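Local coordinates for periplasmic binding protein (Veillonella parvula, PDB 4LJS) that probably captures a small ligand, such as a metal chelate, outside the cell membrane and delivers it to an ABC transporter for uptake, at residues A[156-161]-A[173-178]; A[290-295]-A[300-305]; A[95-100]-A[104-109]. One frame throughout, in Å; residues are numbered along the deposited sequence.

Contact 1 (A[156-161]-A[173-178]); sequences KYIRDL and RLIQEM
Ile158 and Ile175 face each other, CA atoms 7.6 Å apart, where segments 156-161 and 173-178 run nearly antiparallel at 164°, their axes closing to 10.1 Å. The two segments belong to helices 151-164 and 168-188, which form a helical hairpin. The second helix is the long one that leads from the part of the chain built on the four-stranded parallel sheet to the part built on the mixed sheet, as the connecting helix does in two-lobed binding proteins of this family. The centre of the seam is apolar. Ile158 CG1 lies beside its own backbone N (chi1 -66°), which leaves CG2 to run alongside Ile175, 4.0 Å from Ile175 CG1, and the two isoleucines slide past one another in opposite directions. The other branch of Ile158 is extended, and its CD1 meets the selenomethionine methyl, Met178 CE, tip to tip at 3.6 Å. Ile297, from the loop before helix 299-310, also packs on Ile158, while Leu299, Leu300 and Ile303 touch Met178. On the outer side, Arg159 crosses Ile175 at about a right angle, its chain bent at chi3 (-79°). Its NE forms a salt bridge with Glu172, in the turn of helix just before 173-178, which probably helps hold the guanidinium beside the second helix. On the far side of the first helix, Lys156 NZ pairs with Asp160 OD2 at 2.9 Å, and Tyr137 OH bonds the same oxygen. Ile175 CD1 sits over one face of the Arg159 guanidinium, displaced toward its rim, 3.8 Å from Arg159 NH2.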
loop_
_atom_site.group_PDB
_atom_site.type_symbol
_atom_site.label_atom_id
_atom_site.label_comp_id
_atom_site.label_asym_id
_atom_site.label_seq_id
_atom_site.Cartn_x
_atom_site.Cartn_y
_atom_site.Cartn_z
ATOM N N LYS A 156 10.463 4.971 2.607
ATOM C CA LYS A 156 11.432 4.418 3.543
ATOM C C LYS A 156 11.253 2.907 3.627
ATOM O O LYS A 156 12.227 2.158 3.721
ATOM C CB LYS A 156 11.269 5.041 4.935
ATOM C CG LYS A 156 11.973 4.235 6.041
ATOM C CD LYS A 156 11.913 4.922 7.410
ATOM C CE LYS A 156 12.482 4.031 8.523
ATOM N NZ LYS A 156 11.598 2.864 8.854
ATOM N N TYR A 157 9.996 2.475 3.590
ATOM C CA TYR A 157 9.649 1.063 3.645
ATOM C C TYR A 157 10.351 0.339 2.507
ATOM O O TYR A 157 11.034 -0.663 2.712
ATOM C CB TYR A 157 8.136 0.916 3.513
ATOM C CG TYR A 157 7.603 -0.504 3.501
ATOM C CD1 TYR A 157 7.374 -1.189 4.691
ATOM C CD2 TYR A 157 7.289 -1.143 2.303
ATOM C CE1 TYR A 157 6.862 -2.470 4.692
ATOM C CE2 TYR A 157 6.775 -2.434 2.291
ATOM C CZ TYR A 157 6.567 -3.095 3.492
ATOM O OH TYR A 157 6.057 -4.378 3.508
ATOM N N ILE A 158 10.203 0.882 1.306
ATOM C CA ILE A 158 10.824 0.300 0.122
ATOM C C ILE A 158 12.348 0.317 0.254
ATOM O O ILE A 158 13.026 -0.659 -0.064
ATOM C CB ILE A 158 10.368 1.052 -1.143
ATOM C CG1 ILE A 158 8.866 0.830 -1.350
ATOM C CG2 ILE A 158 11.145 0.596 -2.360
ATOM C CD1 ILE A 158 8.257 1.639 -2.455
ATOM N N ARG A 159 12.870 1.426 0.767
ATOM C CA ARG A 159 14.302 1.598 0.931
ATOM C C ARG A 159 14.874 0.610 1.959
ATOM O O ARG A 159 15.952 0.043 1.752
ATOM C CB ARG A 159 14.580 3.045 1.337
ATOM C CG ARG A 159 16.031 3.435 1.367
ATOM C CD ARG A 159 16.174 4.943 1.585
ATOM N NE ARG A 159 15.951 5.714 0.361
ATOM C CZ ARG A 159 15.012 6.645 0.211
ATOM N NH1 ARG A 159 14.187 6.928 1.209
ATOM N NH2 ARG A 159 14.904 7.304 -0.939
ATOM N N ASP A 160 14.153 0.401 3.060
ATOM C CA ASP A 160 14.578 -0.548 4.095
ATOM C C ASP A 160 14.645 -1.975 3.552
ATOM O O ASP A 160 15.616 -2.694 3.775
ATOM C CB ASP A 160 13.623 -0.518 5.286
ATOM C CG ASP A 160 13.798 0.712 6.149
ATOM O OD1 ASP A 160 14.870 1.350 6.068
ATOM O OD2 ASP A 160 12.862 1.034 6.917
ATOM N N LEU A 161 13.600 -2.388 2.848
ATOM C CA LEU A 161 13.590 -3.717 2.262
ATOM C C LEU A 161 14.720 -3.834 1.239
ATOM O O LEU A 161 15.396 -4.854 1.173
ATOM C CB LEU A 161 12.220 -4.040 1.663
ATOM C CG LEU A 161 11.142 -4.274 2.735
ATOM C CD1 LEU A 161 9.758 -4.448 2.123
ATOM C CD2 LEU A 161 11.492 -5.484 3.607
ATOM N N ARG A 173 15.588 3.189 -7.850
ATOM C CA ARG A 173 14.960 3.409 -9.148
ATOM C C ARG A 173 13.442 3.468 -8.991
ATOM O O ARG A 173 12.788 4.351 -9.545
ATOM C CB ARG A 173 15.349 2.311 -10.135
ATOM C CG ARG A 173 14.666 2.428 -11.489
ATOM C CD ARG A 173 14.942 1.203 -12.340
ATOM N NE ARG A 173 14.803 -0.022 -11.558
ATOM C CZ ARG A 173 13.658 -0.670 -11.368
ATOM N NH1 ARG A 173 12.533 -0.219 -11.912
ATOM N NH2 ARG A 173 13.639 -1.776 -10.634
ATOM N N LEU A 174 12.884 2.531 -8.225
ATOM C CA LEU A 174 11.439 2.494 -7.998
ATOM C C LEU A 174 10.936 3.748 -7.283
ATOM O O LEU A 174 9.928 4.331 -7.665
ATOM C CB LEU A 174 11.051 1.243 -7.207
ATOM C CG LEU A 174 11.284 -0.068 -7.954
ATOM C CD1 LEU A 174 11.131 -1.244 -7.011
ATOM C CD2 LEU A 174 10.342 -0.190 -9.152
ATOM N N ILE A 175 11.653 4.155 -6.246
ATOM C CA ILE A 175 11.320 5.355 -5.491
ATOM C C ILE A 175 11.410 6.604 -6.374
ATOM O O ILE A 175 10.513 7.450 -6.367
ATOM C CB ILE A 175 12.260 5.491 -4.282
ATOM C CG1 ILE A 175 11.875 4.466 -3.208
ATOM C CG2 ILE A 175 12.255 6.911 -3.733
ATOM C CD1 ILE A 175 12.938 4.269 -2.158
ATOM N N GLN A 176 12.493 6.708 -7.138
ATOM C CA GLN A 176 12.713 7.858 -7.997
ATOM C C GLN A 176 11.628 8.002 -9.067
ATOM O O GLN A 176 11.221 9.114 -9.397
ATOM C CB GLN A 176 14.093 7.796 -8.652
ATOM C CG GLN A 176 14.492 9.106 -9.323
ATOM C CD GLN A 176 15.686 8.965 -10.250
ATOM O OE1 GLN A 176 16.614 9.775 -10.214
ATOM N NE2 GLN A 176 15.662 7.943 -11.098
ATOM N N GLU A 177 11.169 6.876 -9.609
ATOM C CA GLU A 177 10.104 6.881 -10.608
ATOM C C GLU A 177 8.865 7.564 -10.036
ATOM O O GLU A 177 8.250 8.420 -10.676
ATOM C CB GLU A 177 9.777 5.443 -11.022
ATOM C CG GLU A 177 8.492 5.267 -11.817
ATOM C CD GLU A 177 8.285 3.829 -12.286
ATOM O OE1 GLU A 177 8.912 2.910 -11.707
ATOM O OE2 GLU A 177 7.503 3.623 -13.241
HETATM N N MSE A 178 8.513 7.180 -8.814
HETATM C CA MSE A 178 7.354 7.734 -8.133
HETATM C C MSE A 178 7.540 9.215 -7.798
HETATM O O MSE A 178 6.653 10.041 -8.045
HETATM C CB MSE A 178 7.063 6.920 -6.870
HETATM C CG MSE A 178 6.569 5.510 -7.181
HETATM SE SE MSE A 178 6.083 4.431 -5.615
HETATM C CE MSE A 178 7.791 4.334 -4.735
#

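Contact 2 (A[290-295]-A[300-305]); sequences LAVYSP and LDSIDI. Unlike the reference sequence in segment 300-305: Ser302 (reference Gly).
The strand-loop-helix connection from strand 284-288 to helix 299-310 doubles back on itself here, Ala291 and Val292 of the loop resting against Asp301 and Ser302 in the first turns of the helix. Backbones come close, the CA atoms of Ala291 and Ser302 being 5.2 Å apart, because the side chains between them are small. Ala291 CB points at the helix and lies 3.7 Å from Ser302 CB and 4.0 Å from Asp301 CB. Ser302 CB is also approached by Val292 CG1 at 3.3 Å, a short distance that may partly reflect coordinate error. Ser302 stands where the reference sequence has Gly, so the contacts of Ser302 CB with Ala291 CB and Val292 CG1 both depend on the deposited serine. Its chi1 of 51° holds OG between the backbone N and the carbonyl carbon, within hydrogen-bonding range of two backbone carbonyls: Ala291 O, 2.6 Å from Ser302 OG, and Leu299 O one turn earlier in the helix. The loop follows strand 284-288, the last strand in sequence of the mixed sheet in what is probably a two-lobed binding-protein fold, and Ile305 of the helix packs back on Leu287 of that strand. Ile219 of helix 215-222 touches both Val292 and Ser302. The carboxylate of Asp301 turns to other partners: OD1 makes salt bridges with Arg298 just before the segment and with Arg80, which comes from between strand 67-71 and helix 84-89.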
loop_
_atom_site.group_PDB
_atom_site.type_symbol
_atom_site.label_atom_id
_atom_site.label_comp_id
_atom_site.label_asym_id
_atom_site.label_seq_id
_atom_site.Cartn_x
_atom_site.Cartn_y
_atom_site.Cartn_z
ATOM N N LEU A 290 -5.777 -1.138 -1.673
ATOM C CA LEU A 290 -4.445 -1.749 -1.642
ATOM C C LEU A 290 -3.353 -0.822 -2.192
ATOM O O LEU A 290 -2.165 -1.092 -2.034
ATOM C CB LEU A 290 -4.440 -3.113 -2.368
ATOM C CG LEU A 290 -4.737 -3.209 -3.878
ATOM C CD1 LEU A 290 -3.545 -2.779 -4.725
ATOM C CD2 LEU A 290 -5.173 -4.632 -4.280
ATOM N N ALA A 291 -3.760 0.264 -2.844
ATOM C CA ALA A 291 -2.810 1.230 -3.386
ATOM C C ALA A 291 -2.679 2.470 -2.510
ATOM O O ALA A 291 -1.802 3.295 -2.739
ATOM C CB ALA A 291 -3.209 1.633 -4.794
ATOM N N VAL A 292 -3.547 2.612 -1.512
ATOM C CA VAL A 292 -3.538 3.827 -0.694
ATOM C C VAL A 292 -3.561 3.559 0.805
ATOM O O VAL A 292 -3.690 4.484 1.606
ATOM C CB VAL A 292 -4.707 4.778 -1.037
ATOM C CG1 VAL A 292 -4.602 5.257 -2.471
ATOM C CG2 VAL A 292 -6.038 4.101 -0.804
ATOM N N TYR A 293 -3.438 2.298 1.191
ATOM C CA TYR A 293 -3.343 1.969 2.604
ATOM C C TYR A 293 -2.202 0.964 2.792
ATOM O O TYR A 293 -2.313 -0.180 2.355
ATOM C CB TYR A 293 -4.681 1.425 3.112
ATOM C CG TYR A 293 -4.711 1.172 4.600
ATOM C CD1 TYR A 293 -4.216 -0.012 5.127
ATOM C CD2 TYR A 293 -5.225 2.119 5.480
ATOM C CE1 TYR A 293 -4.229 -0.252 6.489
ATOM C CE2 TYR A 293 -5.249 1.884 6.850
ATOM C CZ TYR A 293 -4.747 0.693 7.346
ATOM O OH TYR A 293 -4.750 0.434 8.701
ATOM N N SER A 294 -1.114 1.407 3.431
ATOM C CA SER A 294 0.153 0.655 3.500
ATOM C C SER A 294 0.485 -0.099 2.217
ATOM O O SER A 294 0.654 -1.303 2.250
ATOM C CB SER A 294 0.120 -0.365 4.641
ATOM O OG SER A 294 -0.019 0.260 5.895
ATOM N N PRO A 295 0.570 0.603 1.085
ATOM C CA PRO A 295 0.618 -0.113 -0.199
ATOM C C PRO A 295 1.993 -0.638 -0.579
ATOM O O PRO A 295 2.078 -1.505 -1.450
ATOM C CB PRO A 295 0.192 0.964 -1.209
ATOM C CG PRO A 295 0.683 2.237 -0.590
ATOM C CD PRO A 295 0.562 2.065 0.908
ATOM N N LEU A 300 2.614 3.248 -6.528
ATOM C CA LEU A 300 2.682 3.678 -7.921
ATOM C C LEU A 300 1.305 3.709 -8.587
ATOM O O LEU A 300 1.005 4.624 -9.358
ATOM C CB LEU A 300 3.637 2.785 -8.719
ATOM C CG LEU A 300 3.818 3.164 -10.194
ATOM C CD1 LEU A 300 4.284 4.622 -10.341
ATOM C CD2 LEU A 300 4.773 2.204 -10.907
ATOM N N ASP A 301 0.473 2.713 -8.286
ATOM C CA ASP A 301 -0.879 2.637 -8.847
ATOM C C ASP A 301 -1.734 3.832 -8.410
ATOM O O ASP A 301 -2.467 4.417 -9.216
ATOM C CB ASP A 301 -1.573 1.328 -8.436
ATOM C CG ASP A 301 -0.932 0.098 -9.055
ATOM O OD1 ASP A 301 0.089 -0.382 -8.521
ATOM O OD2 ASP A 301 -1.458 -0.405 -10.068
ATOM N N SER A 302 -1.654 4.185 -7.129
ATOM C CA SER A 302 -2.447 5.299 -6.621
ATOM C C SER A 302 -1.953 6.653 -7.122
ATOM O O SER A 302 -2.768 7.522 -7.437
ATOM C CB SER A 302 -2.539 5.287 -5.099
ATOM O OG SER A 302 -1.275 5.163 -4.479
ATOM N N ILE A 303 -0.634 6.827 -7.200
ATOM C CA ILE A 303 -0.061 8.033 -7.801
ATOM C C ILE A 303 -0.630 8.258 -9.201
ATOM O O ILE A 303 -1.072 9.357 -9.535
ATOM C CB ILE A 303 1.477 7.958 -7.901
ATOM C CG1 ILE A 303 2.120 8.120 -6.525
ATOM C CG2 ILE A 303 2.004 9.053 -8.816
ATOM C CD1 ILE A 303 3.603 7.788 -6.521
ATOM N N ASP A 304 -0.632 7.206 -10.011
ATOM C CA ASP A 304 -1.163 7.274 -11.372
ATOM C C ASP A 304 -2.653 7.597 -11.432
ATOM O O ASP A 304 -3.079 8.454 -12.210
ATOM C CB ASP A 304 -0.877 5.977 -12.131
ATOM C CG ASP A 304 0.587 5.845 -12.526
ATOM O OD1 ASP A 304 1.331 6.844 -12.408
ATOM O OD2 ASP A 304 0.997 4.748 -12.957
ATOM N N ILE A 305 -3.444 6.913 -10.614
ATOM C CA ILE A 305 -4.883 7.145 -10.604
ATOM C C ILE A 305 -5.215 8.554 -10.118
ATOM O O ILE A 305 -6.019 9.262 -10.730
ATOM C CB ILE A 305 -5.622 6.097 -9.753
ATOM C CG1 ILE A 305 -5.488 4.720 -10.413
ATOM C CG2 ILE A 305 -7.091 6.492 -9.564
ATOM C CD1 ILE A 305 -6.106 3.585 -9.632
#

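Contact 3 (A[95-100]-A[104-109]); sequences LKYANL and LMMKPD
Chi2 and chi3 of Met106, 174° and -164°, stretch this selenomethionine out until its terminal methyl reaches Tyr97. Met106 CE stops 3.8 Å from Tyr97 CB, the two side chains crossing at about a right angle, and the methyl meets the ring obliquely. Tyr92 stacks edge-to-face with the Tyr97 ring and also touches Met106. The second meeting is one helical turn: Leu104 N donates to Leu100 O at 2.9 Å, a fairly straight bond (162° at the hydrogen), and Leu104 CD1 lies 3.9 Å from Leu100 CG. Between the two meetings the chain passes an inverse gamma turn at Ala98 and enters helix 100-106 at its N-cap, Asn99, whose OD1 receives Ser102 N. The short helix precedes strand 110-113 of the parallel sheet, and Met106 reaches Val48 and Ala69 on two other strands of that sheet. Leu104 instead faces helix 126-130, touching Phe128 and Trp129. With alanine at this position, Leu100 and Trp129 would probably lose the branched side chain that lies against both, leaving a gap between helices 100-106 and 126-130. Lys107, with positive phi, is the first residue to leave helical geometry, its N still bonded to Leu104 O at 3.1 Å.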
loop_
_atom_site.group_PDB
_atom_site.type_symbol
_atom_site.label_atom_id
_atom_site.label_comp_id
_atom_site.label_asym_id
_atom_site.label_seq_id
_atom_site.Cartn_x
_atom_site.Cartn_y
_atom_site.Cartn_z
ATOM N N LEU A 95 -4.302 -18.212 4.080
ATOM C CA LEU A 95 -4.342 -17.622 5.425
ATOM C C LEU A 95 -4.488 -18.641 6.550
ATOM O O LEU A 95 -4.266 -18.312 7.714
ATOM C CB LEU A 95 -5.463 -16.587 5.543
ATOM C CG LEU A 95 -5.149 -15.235 4.904
ATOM C CD1 LEU A 95 -6.402 -14.360 4.878
ATOM C CD2 LEU A 95 -4.006 -14.551 5.660
ATOM N N LYS A 96 -4.870 -19.871 6.219
ATOM C CA LYS A 96 -4.939 -20.909 7.243
ATOM C C LYS A 96 -3.537 -21.288 7.726
ATOM O O LYS A 96 -3.400 -22.008 8.708
ATOM C CB LYS A 96 -5.733 -22.136 6.776
ATOM C CG LYS A 96 -4.996 -23.083 5.837
ATOM C CD LYS A 96 -5.985 -24.026 5.149
ATOM C CE LYS A 96 -5.287 -25.225 4.529
ATOM N NZ LYS A 96 -4.074 -24.840 3.761
ATOM N N TYR A 97 -2.506 -20.775 7.055
ATOM C CA TYR A 97 -1.125 -20.970 7.507
ATOM C C TYR A 97 -0.622 -19.804 8.354
ATOM O O TYR A 97 0.486 -19.858 8.891
ATOM C CB TYR A 97 -0.167 -21.189 6.328
ATOM C CG TYR A 97 -0.409 -22.465 5.557
ATOM C CD1 TYR A 97 -0.119 -23.705 6.115
ATOM C CD2 TYR A 97 -0.921 -22.429 4.262
ATOM C CE1 TYR A 97 -0.341 -24.884 5.407
ATOM C CE2 TYR A 97 -1.144 -23.600 3.542
ATOM C CZ TYR A 97 -0.853 -24.820 4.117
ATOM O OH TYR A 97 -1.076 -25.974 3.405
ATOM N N ALA A 98 -1.436 -18.757 8.474
ATOM C CA ALA A 98 -1.042 -17.568 9.221
ATOM C C ALA A 98 -1.310 -17.772 10.702
ATOM O O ALA A 98 -2.155 -17.107 11.294
ATOM C CB ALA A 98 -1.769 -16.304 8.695
ATOM N N ASN A 99 -0.596 -18.722 11.289
ATOM C CA ASN A 99 -0.673 -18.969 12.719
ATOM C C ASN A 99 0.718 -19.361 13.170
ATOM O O ASN A 99 1.561 -19.740 12.348
ATOM C CB ASN A 99 -1.674 -20.074 13.041
ATOM C CG ASN A 99 -1.326 -21.374 12.364
ATOM O OD1 ASN A 99 -0.429 -22.088 12.805
ATOM N ND2 ASN A 99 -2.018 -21.682 11.273
ATOM N N LEU A 100 0.962 -19.268 14.472
ATOM C CA LEU A 100 2.310 -19.427 14.985
ATOM C C LEU A 100 2.874 -20.821 14.694
ATOM O O LEU A 100 4.046 -20.965 14.329
ATOM C CB LEU A 100 2.358 -19.090 16.482
ATOM C CG LEU A 100 3.709 -19.262 17.192
ATOM C CD1 LEU A 100 4.804 -18.378 16.577
ATOM C CD2 LEU A 100 3.568 -18.996 18.688
ATOM N N LEU A 104 6.286 -21.414 12.569
ATOM C CA LEU A 104 7.416 -22.081 13.209
ATOM C C LEU A 104 7.971 -23.204 12.319
ATOM O O LEU A 104 9.181 -23.320 12.144
ATOM C CB LEU A 104 7.025 -22.626 14.592
ATOM C CG LEU A 104 6.961 -21.586 15.727
ATOM C CD1 LEU A 104 6.284 -22.150 16.978
ATOM C CD2 LEU A 104 8.349 -21.057 16.065
HETATM N N MSE A 105 7.073 -24.011 11.760
HETATM C CA MSE A 105 7.447 -25.129 10.893
HETATM C C MSE A 105 8.227 -24.666 9.663
HETATM O O MSE A 105 9.105 -25.376 9.170
HETATM C CB MSE A 105 6.199 -25.921 10.466
HETATM C CG MSE A 105 6.425 -26.958 9.360
HETATM SE SE MSE A 105 6.232 -26.268 7.528
HETATM C CE MSE A 105 4.363 -25.691 7.623
HETATM N N MSE A 106 7.901 -23.470 9.180
HETATM C CA MSE A 106 8.524 -22.916 7.985
HETATM C C MSE A 106 9.946 -22.434 8.237
HETATM O O MSE A 106 10.725 -22.290 7.295
HETATM C CB MSE A 106 7.699 -21.736 7.474
HETATM C CG MSE A 106 6.362 -22.119 6.914
HETATM SE SE MSE A 106 5.317 -20.539 6.481
HETATM C CE MSE A 106 3.588 -21.436 6.319
ATOM N N LYS A 107 10.251 -22.144 9.502
ATOM C CA LYS A 107 11.569 -21.657 9.913
ATOM C C LYS A 107 12.023 -20.441 9.113
ATOM O O LYS A 107 13.002 -20.510 8.364
ATOM C CB LYS A 107 12.618 -22.779 9.823
ATOM C CG LYS A 107 12.375 -23.909 10.802
ATOM C CD LYS A 107 13.503 -24.931 10.794
ATOM C CE LYS A 107 14.802 -24.336 11.313
ATOM N NZ LYS A 107 15.753 -25.415 11.707
ATOM N N PRO A 108 11.309 -19.321 9.260
ATOM C CA PRO A 108 11.717 -18.127 8.520
ATOM C C PRO A 108 12.986 -17.535 9.125
ATOM O O PRO A 108 13.284 -17.785 10.298
ATOM C CB PRO A 108 10.552 -17.171 8.758
ATOM C CG PRO A 108 10.061 -17.548 10.133
ATOM C CD PRO A 108 10.183 -19.048 10.176
ATOM N N ASP A 109 13.728 -16.767 8.338
ATOM C CA ASP A 109 14.820 -15.990 8.895
ATOM C C ASP A 109 14.478 -14.494 8.841
ATOM O O ASP A 109 15.167 -13.665 9.425
ATOM C CB ASP A 109 16.182 -16.336 8.241
ATOM C CG ASP A 109 16.209 -16.107 6.735
ATOM O OD1 ASP A 109 15.220 -15.588 6.170
ATOM O OD2 ASP A 109 17.245 -16.441 6.115
#

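Contacts 1 and 2 are buried and adjoin: no element is common to both, but helix 168-188 of contact 1 packs directly on helix 299-310 of contact 2, Met178 CB lying 3.6 Å from Ile303 CD1. Contact 3 lies toward the periphery, partly buried, with its centre about 27 Å from that of contact 1 and 28 Å from that of contact 2, and touches neither. Chemistry follows position. Two antiparallel helices in contact 1 meet through bulky aliphatic groups at a wide spacing; in contact 2 small residues let a loop come close, with a serine hydroxyl beside backbone carbonyls; in contact 3 a backbone bond within a short helix joins local side-chain packing.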